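Local atomic coordinates of collagen adhesin (Staphylococcus aureus, PDB entry 2F68), a protein that binds collagen at the surface of Staphylococcus aureus, probably by wrapping its two Ig-like domains around the collagen triple helix in a 'hug'. Residues A[44-49]-A[92-97]. Numbering follows the deposited sequence.
Sequences GKIQNG and ITFNDK
Ile-46 rests its CG2 methyl on one face of the Phe-94 ring, and this pair forms the tightly packed side of the contact. Ile-46 CG2 stands 3.6 Å above the plane of the Phe-94 ring, displaced toward the rim, and its line to the ring centroid lies 15° off the normal, a CH-pi contact over the face. Ile-46 places CG2 there because that branch runs anti to the backbone N while CG1 turns back beside it (chi1 -55°). Val-104 of strand 104-116 and Val-98 also touch Ile-46, and Phe-39 meets the phenylalanine with its ring plane steeply inclined, which makes this corner part of the domain interior. Beside this packing, Gly-49 N donates to Phe-94 O over 2.9 Å in a fairly straight bond, the donor tilted 31° from the carbonyl plane. Gly-49 takes a positive phi, a turn suited to glycine, just ahead of strand 50-54. That strand pairs antiparallel with 89-94 in the Ig-like domain, and the bond lies at the end of that pairing, next to the backbone bonding of Phe-94 with Asp-50, where the loop from strand 31-40 enters the sheet. Farther out the fit slackens. The side-chain amide of Asn-48 lies alongside the backbone of Asn-95 and Asp-96; Asn-48 OD1 comes within 3.2 Å of Asp-96 N, but the angle is too poor for a hydrogen bond, while the backbone N of Asn-48 bonds instead to Glu-99 OE2. Exposed Asp-96 adds a loose touch, its CB 4.1 Å from Asn-48 CG. On the same outer turn, Asn-95 OD1 accepts from Lys-97 N at 3.1 Å, an Asx turn that bends the chain beyond the strand.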
loop_
_atom_site.group_PDB
_atom_site.type_symbol
_atom_site.label_atom_id
_atom_site.label_comp_id
_atom_site.label_asym_id
_atom_site.label_seq_id
_atom_site.Cartn_x
_atom_site.Cartn_y
_atom_site.Cartn_z
ATOM N N GLY A 44 -26.427 -11.285 22.374
ATOM C CA GLY A 44 -25.600 -12.037 23.316
ATOM C C GLY A 44 -24.497 -11.208 23.945
ATOM O O GLY A 44 -23.866 -10.389 23.273
ATOM N N LYS A 45 -24.264 -11.433 25.238
ATOM C CA LYS A 45 -23.240 -10.715 25.998
ATOM C C LYS A 45 -21.834 -11.052 25.502
ATOM O O LYS A 45 -21.481 -12.225 25.352
ATOM C CB LYS A 45 -23.370 -11.028 27.494
ATOM C CG LYS A 45 -22.443 -10.222 28.397
ATOM C CD LYS A 45 -22.556 -10.667 29.849
ATOM C CE LYS A 45 -21.505 -9.997 30.726
ATOM N NZ LYS A 45 -21.734 -8.532 30.884
ATOM N N ILE A 46 -21.043 -10.012 25.246
ATOM C CA ILE A 46 -19.666 -10.166 24.779
ATOM C C ILE A 46 -18.758 -10.568 25.944
ATOM O O ILE A 46 -18.701 -9.880 26.967
ATOM C CB ILE A 46 -19.141 -8.876 24.093
ATOM C CG1 ILE A 46 -20.077 -8.460 22.949
ATOM C CG2 ILE A 46 -17.715 -9.078 23.576
ATOM C CD1 ILE A 46 -19.926 -7.014 22.504
ATOM N N GLN A 47 -18.059 -11.688 25.773
ATOM C CA GLN A 47 -17.220 -12.260 26.826
ATOM C C GLN A 47 -15.729 -12.164 26.498
ATOM O O GLN A 47 -15.347 -11.701 25.420
ATOM C CB GLN A 47 -17.609 -13.722 27.077
ATOM C CG GLN A 47 -19.022 -13.918 27.620
ATOM C CD GLN A 47 -19.425 -15.381 27.707
ATOM O OE1 GLN A 47 -20.438 -15.789 27.140
ATOM N NE2 GLN A 47 -18.630 -16.177 28.417
ATOM N N ASN A 48 -14.897 -12.602 27.443
ATOM C CA ASN A 48 -13.450 -12.661 27.259
ATOM C C ASN A 48 -13.056 -13.761 26.277
ATOM O O ASN A 48 -13.445 -14.921 26.440
ATOM C CB ASN A 48 -12.750 -12.865 28.611
ATOM C CG ASN A 48 -11.249 -13.098 28.477
ATOM O OD1 ASN A 48 -10.572 -12.462 27.668
ATOM N ND2 ASN A 48 -10.723 -14.011 29.285
ATOM N N GLY A 49 -12.287 -13.386 25.258
ATOM C CA GLY A 49 -11.825 -14.329 24.243
ATOM C C GLY A 49 -12.700 -14.391 23.006
ATOM O O GLY A 49 -12.389 -15.116 22.059
ATOM N N ILE A 92 -11.516 -9.079 15.331
ATOM C CA ILE A 92 -11.781 -8.260 16.514
ATOM C C ILE A 92 -11.790 -9.154 17.750
ATOM O O ILE A 92 -12.715 -9.946 17.943
ATOM C CB ILE A 92 -13.143 -7.510 16.409
ATOM C CG1 ILE A 92 -13.281 -6.777 15.060
ATOM C CG2 ILE A 92 -13.352 -6.570 17.610
ATOM C CD1 ILE A 92 -12.267 -5.651 14.815
ATOM N N THR A 93 -10.759 -9.024 18.583
ATOM C CA THR A 93 -10.616 -9.862 19.774
ATOM C C THR A 93 -10.835 -9.056 21.054
ATOM O O THR A 93 -10.223 -8.003 21.247
ATOM C CB THR A 93 -9.232 -10.557 19.815
ATOM O OG1 THR A 93 -8.933 -11.114 18.529
ATOM C CG2 THR A 93 -9.210 -11.670 20.860
ATOM N N PHE A 94 -11.713 -9.563 21.918
ATOM C CA PHE A 94 -12.033 -8.915 23.189
ATOM C C PHE A 94 -11.318 -9.597 24.352
ATOM O O PHE A 94 -11.218 -10.827 24.394
ATOM C CB PHE A 94 -13.546 -8.928 23.436
ATOM C CG PHE A 94 -14.346 -8.222 22.376
ATOM C CD1 PHE A 94 -14.855 -8.924 21.286
ATOM C CD2 PHE A 94 -14.602 -6.857 22.471
ATOM C CE1 PHE A 94 -15.598 -8.279 20.304
ATOM C CE2 PHE A 94 -15.345 -6.202 21.492
ATOM C CZ PHE A 94 -15.843 -6.915 20.407
ATOM N N ASN A 95 -10.826 -8.793 25.292
ATOM C CA ASN A 95 -10.171 -9.311 26.495
ATOM C C ASN A 95 -11.106 -9.339 27.713
ATOM O O ASN A 95 -12.322 -9.212 27.566
ATOM C CB ASN A 95 -8.871 -8.543 26.791
ATOM C CG ASN A 95 -9.068 -7.036 26.832
ATOM O OD1 ASN A 95 -9.905 -6.523 27.575
ATOM N ND2 ASN A 95 -8.281 -6.318 26.040
ATOM N N ASP A 96 -10.531 -9.510 28.902
ATOM C CA ASP A 96 -11.305 -9.642 30.143
ATOM C C ASP A 96 -11.973 -8.343 30.608
ATOM O O ASP A 96 -12.901 -8.375 31.420
ATOM C CB ASP A 96 -10.434 -10.228 31.264
ATOM C CG ASP A 96 -9.199 -9.388 31.554
ATOM O OD1 ASP A 96 -9.337 -8.293 32.142
ATOM O OD2 ASP A 96 -8.085 -9.834 31.210
ATOM N N LYS A 97 -11.502 -7.213 30.087
ATOM C CA LYS A 97 -12.000 -5.894 30.486
ATOM C C LYS A 97 -13.358 -5.540 29.865
ATOM O O LYS A 97 -13.972 -4.539 30.240
ATOM C CB LYS A 97 -10.968 -4.805 30.158
ATOM C CG LYS A 97 -9.621 -4.953 30.864
ATOM C CD LYS A 97 -9.665 -4.433 32.297
ATOM C CE LYS A 97 -8.305 -4.546 32.977
ATOM N NZ LYS A 97 -7.293 -3.616 32.398
#